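Local coordinates for protein class I phosphodiesterase PDEB1 (Leishmania major, PDB 2R8Q) that belongs to the class I phosphodiesterases, as an all-helical catalytic domain that holds a zinc ion, a magnesium ion and the ligand 3-isobutyl-1-methylxanthine, at residues V106-T111 with V135-H140; H140-M145 with S178-I183; V147-Y152 with V171-H176. All blocks are in the same frame, centred on the assembly; numbering follows the deposited sequence.

How the interactions relate
All three contacts are buried, but at different depths: interaction 1 is centred about 5 Å from the centre of the chain, interactions 2 and 3 about 13 and 15 Å, nearer the second subunit. Interaction 1 is apolar helix-helix packing with a zinc-binding histidine beside it. Interaction 2 shares that histidine, His140, and sets the next loop on helix 171-184 through leucines. Interaction 3 uses the first turns of the same helix, and there hydrogen bonds of an asparagine join the packing. Direct links tie the last two: Leu142 O to His176 ND1 and Asp143 OD2 to His175 NE2. Interaction 1 binds zinc, interaction 2 both metals; interaction 3 only comes near the magnesium ion.

Interaction 1 of 3, residues V106-T111 with V135-H140; sequences VDVCQT and VTALVH. With ZN (zinc ion), chain C.
Cys109 and Ala137, with CA atoms 5.0 Å apart, mark the closest backbone pairing of two nearly antiparallel helix segments, 106-111 and 135-139, whose axes run at 162° to each other and come within 8.0 Å. The small methyl of Ala137 makes such closeness possible: CB lies 3.5 Å from Cys109 CA, against the backbone of the facing helix, and also touches Cys109 CB. On one flank of this pair Leu138 reaches back across the interface with its CD2 branch, which comes within 4.0 Å of Cys109 CB. On the other flank Val108 divides its branches. CG1, anti to the backbone N, packs on the Ala137 methyl, whereas CG2, beside the backbone N, lies 3.8 Å from His140 CE1, meeting the imidazole obliquely. No hydrogen bond crosses between the helices, and the interface is wholly apolar apart from this ring. The imidazole is nevertheless firmly set. Its ND1 donates to Ala137 O (2.8 Å, 174° at the hydrogen) with the oxygen in the ring plane, while NE2 binds the zinc ion at 2.2 Å. Using both nitrogens fixes the rotation of the ring, and the second-shell carbonyl would probably make NE2 a stronger electron donor to the metal. His104, Asp141 and Asp254 complete the protein ligands of the zinc. Around the pair, helix 55-68 covers one side, with Val63 against Val106 and Leu138 and Leu67 against Cys109; helix 80-92 places Phe86 on Val135, Leu138 and Val139, and helix 197-212 packs on Thr136.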
loop_
_atom_site.group_PDB
_atom_site.type_symbol
_atom_site.label_atom_id
_atom_site.label_comp_id
_atom_site.label_asym_id
_atom_site.label_seq_id
_atom_site.Cartn_x
_atom_site.Cartn_y
_atom_site.Cartn_z
ATOM N N VAL A 106 -19.133 5.807 -10.165
ATOM C CA VAL A 106 -19.859 5.696 -11.423
ATOM C C VAL A 106 -20.246 7.132 -11.792
ATOM O O VAL A 106 -20.132 7.549 -12.948
ATOM C CB VAL A 106 -21.132 4.830 -11.256
ATOM C CG1 VAL A 106 -22.053 4.994 -12.468
ATOM C CG2 VAL A 106 -20.728 3.368 -11.090
ATOM N N ASP A 107 -20.688 7.892 -10.793
ATOM C CA ASP A 107 -21.058 9.285 -11.012
ATOM C C ASP A 107 -19.867 10.122 -11.484
ATOM O O ASP A 107 -19.991 10.905 -12.418
ATOM C CB ASP A 107 -21.634 9.887 -9.727
ATOM C CG ASP A 107 -21.906 11.373 -9.848
ATOM O OD1 ASP A 107 -22.586 11.780 -10.815
ATOM O OD2 ASP A 107 -21.446 12.135 -8.968
ATOM N N VAL A 108 -18.709 9.966 -10.845
ATOM C CA VAL A 108 -17.544 10.744 -11.253
ATOM C C VAL A 108 -17.137 10.388 -12.683
ATOM O O VAL A 108 -16.780 11.264 -13.466
ATOM C CB VAL A 108 -16.357 10.527 -10.277
ATOM C CG1 VAL A 108 -15.097 11.203 -10.806
ATOM C CG2 VAL A 108 -16.709 11.109 -8.915
ATOM N N CYS A 109 -17.212 9.104 -13.023
ATOM C CA CYS A 109 -16.859 8.654 -14.368
ATOM C C CYS A 109 -17.790 9.294 -15.399
ATOM O O CYS A 109 -17.337 9.885 -16.378
ATOM C CB CYS A 109 -16.951 7.127 -14.438
ATOM S SG CYS A 109 -16.517 6.397 -16.041
ATOM N N GLN A 110 -19.093 9.188 -15.162
ATOM C CA GLN A 110 -20.087 9.752 -16.073
ATOM C C GLN A 110 -19.947 11.270 -16.181
ATOM O O GLN A 110 -20.063 11.848 -17.271
ATOM C CB GLN A 110 -21.491 9.377 -15.582
ATOM C CG GLN A 110 -22.640 9.673 -16.550
ATOM C CD GLN A 110 -23.135 11.107 -16.486
ATOM O OE1 GLN A 110 -23.206 11.705 -15.411
ATOM N NE2 GLN A 110 -23.504 11.660 -17.639
ATOM N N THR A 111 -19.681 11.913 -15.050
ATOM C CA THR A 111 -19.524 13.362 -15.010
ATOM C C THR A 111 -18.301 13.795 -15.820
ATOM O O THR A 111 -18.352 14.780 -16.565
ATOM C CB THR A 111 -19.383 13.849 -13.557
ATOM O OG1 THR A 111 -20.571 13.518 -12.826
ATOM C CG2 THR A 111 -19.166 15.351 -13.513
ATOM N N VAL A 135 -11.099 5.795 -16.922
ATOM C CA VAL A 135 -10.806 4.559 -16.211
ATOM C C VAL A 135 -10.435 4.893 -14.767
ATOM O O VAL A 135 -10.878 4.229 -13.831
ATOM C CB VAL A 135 -9.627 3.809 -16.881
ATOM C CG1 VAL A 135 -9.101 2.710 -15.960
ATOM C CG2 VAL A 135 -10.087 3.220 -18.207
ATOM N N THR A 136 -9.626 5.936 -14.597
ATOM C CA THR A 136 -9.183 6.357 -13.273
ATOM C C THR A 136 -10.357 6.698 -12.358
ATOM O O THR A 136 -10.319 6.428 -11.158
ATOM C CB THR A 136 -8.240 7.573 -13.374
ATOM O OG1 THR A 136 -7.082 7.201 -14.131
ATOM C CG2 THR A 136 -7.795 8.032 -11.992
ATOM N N ALA A 137 -11.405 7.288 -12.920
ATOM C CA ALA A 137 -12.565 7.632 -12.112
ATOM C C ALA A 137 -13.090 6.417 -11.338
ATOM O O ALA A 137 -13.489 6.534 -10.186
ATOM C CB ALA A 137 -13.670 8.207 -13.001
ATOM N N LEU A 138 -13.068 5.244 -11.966
ATOM C CA LEU A 138 -13.581 4.038 -11.326
ATOM C C LEU A 138 -12.726 3.474 -10.193
ATOM O O LEU A 138 -13.235 2.744 -9.342
ATOM C CB LEU A 138 -13.819 2.948 -12.382
ATOM C CG LEU A 138 -14.846 3.308 -13.461
ATOM C CD1 LEU A 138 -14.886 2.217 -14.525
ATOM C CD2 LEU A 138 -16.219 3.488 -12.822
ATOM N N VAL A 139 -11.441 3.810 -10.166
ATOM C CA VAL A 139 -10.555 3.296 -9.127
ATOM C C VAL A 139 -10.170 4.340 -8.087
ATOM O O VAL A 139 -9.557 4.003 -7.081
ATOM C CB VAL A 139 -9.216 2.771 -9.718
ATOM C CG1 VAL A 139 -9.481 1.761 -10.827
ATOM C CG2 VAL A 139 -8.387 3.937 -10.242
ATOM N N HIS A 140 -10.555 5.593 -8.308
ATOM C CA HIS A 140 -10.110 6.666 -7.421
ATOM C C HIS A 140 -10.471 6.661 -5.938
ATOM O O HIS A 140 -9.851 7.395 -5.168
ATOM C CB HIS A 140 -10.429 8.036 -8.049
ATOM C CG HIS A 140 -11.720 8.638 -7.598
ATOM N ND1 HIS A 140 -12.938 8.296 -8.146
ATOM C CD2 HIS A 140 -11.981 9.567 -6.649
ATOM C CE1 HIS A 140 -13.893 8.989 -7.553
ATOM N NE2 HIS A 140 -13.340 9.768 -6.641
HETATM ZN ZN ZN C . -14.164 10.653 -4.769
HETATM O O HOH W 1 -12.320 11.405 -3.937
HETATM O O HOH W 2 -14.843 11.799 -2.907
#

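Interaction 2 of 3, residues H140-M145 with S178-I183. With ZN (zinc ion), chain C; MG (magnesium ion), chain D.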
loop_
_atom_site.group_PDB
_atom_site.type_symbol
_atom_site.label_atom_id
_atom_site.label_comp_id
_atom_site.label_asym_id
_atom_site.label_seq_id
_atom_site.Cartn_x
_atom_site.Cartn_y
_atom_site.Cartn_z
ATOM N N HIS A 140 -10.555 5.593 -8.308
ATOM C CA HIS A 140 -10.110 6.666 -7.421
ATOM C C HIS A 140 -10.471 6.661 -5.938
ATOM O O HIS A 140 -9.851 7.395 -5.168
ATOM C CB HIS A 140 -10.429 8.036 -8.049
ATOM C CG HIS A 140 -11.720 8.638 -7.598
ATOM N ND1 HIS A 140 -12.938 8.296 -8.146
ATOM C CD2 HIS A 140 -11.981 9.567 -6.649
ATOM C CE1 HIS A 140 -13.893 8.989 -7.553
ATOM N NE2 HIS A 140 -13.340 9.768 -6.641
ATOM N N ASP A 141 -11.438 5.842 -5.528
ATOM C CA ASP A 141 -11.826 5.758 -4.116
ATOM C C ASP A 141 -11.897 4.313 -3.608
ATOM O O ASP A 141 -12.517 4.044 -2.579
ATOM C CB ASP A 141 -13.187 6.429 -3.875
ATOM C CG ASP A 141 -13.065 7.902 -3.571
ATOM O OD1 ASP A 141 -12.095 8.277 -2.882
ATOM O OD2 ASP A 141 -13.945 8.679 -4.002
ATOM N N LEU A 142 -11.250 3.391 -4.312
ATOM C CA LEU A 142 -11.288 1.975 -3.928
ATOM C C LEU A 142 -11.108 1.669 -2.441
ATOM O O LEU A 142 -10.151 2.107 -1.816
ATOM C CB LEU A 142 -10.242 1.186 -4.722
ATOM C CG LEU A 142 -10.477 0.999 -6.226
ATOM C CD1 LEU A 142 -9.186 0.540 -6.896
ATOM C CD2 LEU A 142 -11.590 -0.013 -6.458
ATOM N N ASP A 143 -12.045 0.898 -1.899
ATOM C CA ASP A 143 -12.017 0.460 -0.504
ATOM C C ASP A 143 -12.089 1.581 0.534
ATOM O O ASP A 143 -11.567 1.453 1.643
ATOM C CB ASP A 143 -10.779 -0.419 -0.278
ATOM C CG ASP A 143 -10.810 -1.165 1.047
ATOM O OD1 ASP A 143 -11.868 -1.730 1.400
ATOM O OD2 ASP A 143 -9.762 -1.202 1.730
ATOM N N HIS A 144 -12.733 2.683 0.165
ATOM C CA HIS A 144 -12.912 3.798 1.093
ATOM C C HIS A 144 -13.752 3.225 2.239
ATOM O O HIS A 144 -14.687 2.453 2.006
ATOM C CB HIS A 144 -13.656 4.939 0.392
ATOM C CG HIS A 144 -13.535 6.262 1.082
ATOM N ND1 HIS A 144 -14.115 6.524 2.305
ATOM C CD2 HIS A 144 -12.909 7.405 0.711
ATOM C CE1 HIS A 144 -13.854 7.770 2.656
ATOM N NE2 HIS A 144 -13.125 8.327 1.706
ATOM N N MET A 145 -13.414 3.599 3.469
ATOM C CA MET A 145 -14.109 3.088 4.643
ATOM C C MET A 145 -15.131 4.048 5.246
ATOM O O MET A 145 -15.702 3.769 6.297
ATOM C CB MET A 145 -13.069 2.689 5.697
ATOM C CG MET A 145 -12.079 1.643 5.191
ATOM S SD MET A 145 -10.537 1.510 6.136
ATOM C CE MET A 145 -9.324 1.910 4.871
ATOM N N SER A 178 -2.858 1.670 -4.713
ATOM C CA SER A 178 -2.359 0.316 -4.490
ATOM C C SER A 178 -3.365 -0.731 -4.949
ATOM O O SER A 178 -2.990 -1.749 -5.544
ATOM C CB SER A 178 -2.034 0.113 -3.008
ATOM O OG SER A 178 -1.022 1.011 -2.590
ATOM N N LEU A 179 -4.644 -0.491 -4.675
ATOM C CA LEU A 179 -5.670 -1.438 -5.090
ATOM C C LEU A 179 -5.910 -1.374 -6.594
ATOM O O LEU A 179 -6.255 -2.380 -7.216
ATOM C CB LEU A 179 -6.973 -1.186 -4.330
ATOM C CG LEU A 179 -6.904 -1.580 -2.853
ATOM C CD1 LEU A 179 -8.213 -1.242 -2.172
ATOM C CD2 LEU A 179 -6.618 -3.071 -2.732
ATOM N N ALA A 180 -5.731 -0.197 -7.185
ATOM C CA ALA A 180 -5.910 -0.059 -8.625
ATOM C C ALA A 180 -4.863 -0.935 -9.308
ATOM O O ALA A 180 -5.163 -1.656 -10.257
ATOM C CB ALA A 180 -5.731 1.395 -9.044
ATOM N N ILE A 181 -3.636 -0.869 -8.804
ATOM C CA ILE A 181 -2.534 -1.657 -9.345
ATOM C C ILE A 181 -2.836 -3.148 -9.219
ATOM O O ILE A 181 -2.570 -3.923 -10.139
ATOM C CB ILE A 181 -1.208 -1.311 -8.614
ATOM C CG1 ILE A 181 -0.768 0.099 -9.020
ATOM C CG2 ILE A 181 -0.119 -2.346 -8.952
ATOM C CD1 ILE A 181 0.395 0.661 -8.208
ATOM N N GLU A 182 -3.401 -3.539 -8.083
ATOM C CA GLU A 182 -3.756 -4.935 -7.841
ATOM C C GLU A 182 -4.760 -5.427 -8.884
ATOM O O GLU A 182 -4.579 -6.485 -9.492
ATOM C CB GLU A 182 -4.352 -5.075 -6.439
ATOM C CG GLU A 182 -4.904 -6.450 -6.124
ATOM C CD GLU A 182 -5.586 -6.493 -4.772
ATOM O OE1 GLU A 182 -4.905 -6.236 -3.755
ATOM O OE2 GLU A 182 -6.804 -6.779 -4.727
ATOM N N ILE A 183 -5.826 -4.658 -9.085
ATOM C CA ILE A 183 -6.849 -5.022 -10.059
ATOM C C ILE A 183 -6.278 -5.162 -11.470
ATOM O O ILE A 183 -6.543 -6.145 -12.164
ATOM C CB ILE A 183 -7.981 -3.966 -10.090
ATOM C CG1 ILE A 183 -8.758 -4.002 -8.774
ATOM C CG2 ILE A 183 -8.900 -4.217 -11.275
ATOM C CD1 ILE A 183 -9.779 -2.879 -8.632
HETATM ZN ZN ZN C . -14.164 10.653 -4.769
HETATM MG MG MG D . -11.252 10.222 -2.438
HETATM O O HOH W 1 -12.320 11.405 -3.937
HETATM O O HOH W 2 -14.843 11.799 -2.907
HETATM O O HOH W 3 -10.169 9.188 -0.803
HETATM O O HOH W 4 -9.990 11.963 -2.000
HETATM O O HOH W 5 -12.716 10.869 -0.904
#
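Leu142 plugs the loop 140-145 into helix 178-183, its CG anti to the carbonyl carbon (chi1 -69°) and its branches directed at the helix. CD1 does most of the touching: it lies 3.5 Å from Ala180 N, 3.8 Å from Leu179 CB and 3.9 Å from Ile183 CD1. Ile183 comes from the next turn and meets the leucine tip to tip, its CD1 touching both leucine methyls. Asp143 and Leu179 pass at a slant; Asp143 CB and Leu179 CD1 are only 3.3 Å apart, a tight carbon-carbon contact. The aspartate turns its CG anti to the backbone N (chi1 -168°), and the carboxylate finds its partners outside the two segments: OD2 pairs with His175 NE2 and OD1 forms a salt bridge with Arg95. Both leucine and aspartate sit at the corners of a type II beta turn, Asp141 to His144, with Asp143 taking the positive phi (62°). Just ahead of the corners, the Asp141 carboxylate bridges the metals, with OD2 2.1 Å from the zinc ion and OD1 2.2 Å from the magnesium ion, while its CB lies over one face of the His140 ring. Water 1 also joins the two metals. Adjacent His140 and Asp141, binding metal in the loop that follows helix 127-139, form the histidine-aspartate pair that names the HD clan of phosphodiesterase catalytic domains.

Interaction 3 of 3, residues V147-Y152 with V171-H176; sequences VNNSFY and VLEVHH
Asn149 faces the start of helix 171-176 because its CG is turned beside the backbone N (chi1 -71°), and Glu173 comes to meet it by a bend at chi2 (72°) that folds the carboxylate back along its own helix. The amide thus works at both ends. OD1 accepts from Leu172 N at 2.8 Å, the donor tilted from the carbonyl plane, and so engages an N-H in the first turn of the helix. ND2 donates to Glu173 OE1 at 3.0 Å, almost straight (174°) and within the amide plane; the oxygen uses its syn lone pair, and carboxylate and amide stand nearly perpendicular. OD1 is also closely wrapped by carbon, with Leu172 CB 3.2 Å away and Val171 CB 3.4 Å. Beside the polar grip, Val171 CG1 lies over one face of the Tyr152 ring, 4.1 Å from its CG. Leu172 crosses the same tyrosine at about a right angle, its CG near CE1, and its CD1 rests against Val147 O at 3.4 Å. Asn148, at the N-cap, starts its own helix 149-154, its OD1 accepting from Phe151 N. Helix 158-166 adds Leu159 against Tyr152 and Val171, and helix 262-285 packs on Val147 and Phe151. The two hydrogen bonds of the amide fix the flip of Asn149, since one end must accept and the other donate. The ND2 bond also holds Glu173, whose side chain lies, at its nearest atom, about 4 Å from the magnesium ion, so Asn149 probably helps to orient a second-shell carboxylate of the metal site.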
loop_
_atom_site.group_PDB
_atom_site.type_symbol
_atom_site.label_atom_id
_atom_site.label_comp_id
_atom_site.label_asym_id
_atom_site.label_seq_id
_atom_site.Cartn_x
_atom_site.Cartn_y
_atom_site.Cartn_z
ATOM N N VAL A 147 -14.461 7.198 6.223
ATOM C CA VAL A 147 -13.831 8.182 7.103
ATOM C C VAL A 147 -12.719 8.869 6.319
ATOM O O VAL A 147 -12.120 8.254 5.433
ATOM C CB VAL A 147 -13.239 7.533 8.384
ATOM C CG1 VAL A 147 -14.360 6.948 9.230
ATOM C CG2 VAL A 147 -12.234 6.457 8.020
ATOM N N ASN A 148 -12.454 10.139 6.623
ATOM C CA ASN A 148 -11.414 10.876 5.906
ATOM C C ASN A 148 -10.002 10.629 6.436
ATOM O O ASN A 148 -9.813 9.919 7.420
ATOM C CB ASN A 148 -11.719 12.384 5.894
ATOM C CG ASN A 148 -11.884 12.968 7.284
ATOM O OD1 ASN A 148 -11.300 12.482 8.252
ATOM N ND2 ASN A 148 -12.673 14.036 7.384
ATOM N N ASN A 149 -9.003 11.197 5.768
ATOM C CA ASN A 149 -7.622 10.994 6.187
ATOM C C ASN A 149 -7.368 11.441 7.621
ATOM O O ASN A 149 -6.601 10.804 8.342
ATOM C CB ASN A 149 -6.647 11.716 5.247
ATOM C CG ASN A 149 -6.550 11.058 3.885
ATOM O OD1 ASN A 149 -6.741 9.850 3.752
ATOM N ND2 ASN A 149 -6.228 11.847 2.868
ATOM N N SER A 150 -8.015 12.528 8.032
ATOM C CA SER A 150 -7.837 13.047 9.385
ATOM C C SER A 150 -8.185 12.010 10.448
ATOM O O SER A 150 -7.514 11.913 11.479
ATOM C CB SER A 150 -8.698 14.295 9.587
ATOM O OG SER A 150 -8.544 14.803 10.901
ATOM N N PHE A 151 -9.233 11.234 10.196
ATOM C CA PHE A 151 -9.674 10.210 11.134
ATOM C C PHE A 151 -8.550 9.237 11.472
ATOM O O PHE A 151 -8.328 8.915 12.644
ATOM C CB PHE A 151 -10.871 9.454 10.547
ATOM C CG PHE A 151 -11.411 8.372 11.440
ATOM C CD1 PHE A 151 -10.864 7.092 11.416
ATOM C CD2 PHE A 151 -12.481 8.630 12.291
ATOM C CE1 PHE A 151 -11.381 6.080 12.227
ATOM C CE2 PHE A 151 -13.005 7.631 13.104
ATOM C CZ PHE A 151 -12.452 6.347 13.071
ATOM N N TYR A 152 -7.833 8.777 10.451
ATOM C CA TYR A 152 -6.745 7.833 10.672
ATOM C C TYR A 152 -5.650 8.400 11.563
ATOM O O TYR A 152 -5.047 7.680 12.359
ATOM C CB TYR A 152 -6.157 7.385 9.333
ATOM C CG TYR A 152 -7.132 6.581 8.511
ATOM C CD1 TYR A 152 -7.897 7.182 7.512
ATOM C CD2 TYR A 152 -7.321 5.224 8.759
ATOM C CE1 TYR A 152 -8.826 6.449 6.781
ATOM C CE2 TYR A 152 -8.247 4.481 8.037
ATOM C CZ TYR A 152 -8.997 5.099 7.050
ATOM O OH TYR A 152 -9.921 4.364 6.343
ATOM N N VAL A 171 -3.200 9.299 3.135
ATOM C CA VAL A 171 -3.483 7.940 3.584
ATOM C C VAL A 171 -4.369 7.154 2.622
ATOM O O VAL A 171 -3.975 6.111 2.099
ATOM C CB VAL A 171 -4.176 7.959 4.966
ATOM C CG1 VAL A 171 -4.341 6.543 5.483
ATOM C CG2 VAL A 171 -3.370 8.812 5.947
ATOM N N LEU A 172 -5.574 7.664 2.402
ATOM C CA LEU A 172 -6.539 7.013 1.527
ATOM C C LEU A 172 -6.124 6.926 0.066
ATOM O O LEU A 172 -6.210 5.861 -0.547
ATOM C CB LEU A 172 -7.883 7.742 1.615
ATOM C CG LEU A 172 -8.726 7.483 2.860
ATOM C CD1 LEU A 172 -9.725 8.611 3.050
ATOM C CD2 LEU A 172 -9.427 6.148 2.722
ATOM N N GLU A 173 -5.675 8.043 -0.497
ATOM C CA GLU A 173 -5.311 8.072 -1.909
ATOM C C GLU A 173 -4.206 7.094 -2.324
ATOM O O GLU A 173 -4.280 6.494 -3.397
ATOM C CB GLU A 173 -4.973 9.506 -2.325
ATOM C CG GLU A 173 -6.168 10.478 -2.253
ATOM C CD GLU A 173 -6.579 10.842 -0.832
ATOM O OE1 GLU A 173 -5.728 10.758 0.073
ATOM O OE2 GLU A 173 -7.749 11.232 -0.619
ATOM N N VAL A 174 -3.192 6.907 -1.486
ATOM C CA VAL A 174 -2.143 5.954 -1.831
ATOM C C VAL A 174 -2.755 4.551 -1.799
ATOM O O VAL A 174 -2.438 3.707 -2.639
ATOM C CB VAL A 174 -0.956 6.041 -0.846
ATOM C CG1 VAL A 174 0.039 4.908 -1.113
ATOM C CG2 VAL A 174 -0.259 7.386 -1.005
ATOM N N HIS A 175 -3.649 4.320 -0.839
ATOM C CA HIS A 175 -4.328 3.033 -0.709
ATOM C C HIS A 175 -5.147 2.749 -1.968
ATOM O O HIS A 175 -5.118 1.634 -2.492
ATOM C CB HIS A 175 -5.246 3.047 0.521
ATOM C CG HIS A 175 -5.960 1.752 0.772
ATOM N ND1 HIS A 175 -5.300 0.581 1.080
ATOM C CD2 HIS A 175 -7.282 1.453 0.792
ATOM C CE1 HIS A 175 -6.184 -0.382 1.281
ATOM N NE2 HIS A 175 -7.394 0.122 1.112
ATOM N N HIS A 176 -5.869 3.753 -2.466
ATOM C CA HIS A 176 -6.677 3.542 -3.670
ATOM C C HIS A 176 -5.776 3.164 -4.853
ATOM O O HIS A 176 -6.122 2.298 -5.664
ATOM C CB HIS A 176 -7.484 4.799 -4.041
ATOM C CG HIS A 176 -8.299 5.369 -2.919
ATOM N ND1 HIS A 176 -9.084 4.599 -2.085
ATOM C CD2 HIS A 176 -8.503 6.656 -2.541
ATOM C CE1 HIS A 176 -9.733 5.385 -1.244
ATOM N NE2 HIS A 176 -9.400 6.639 -1.500
#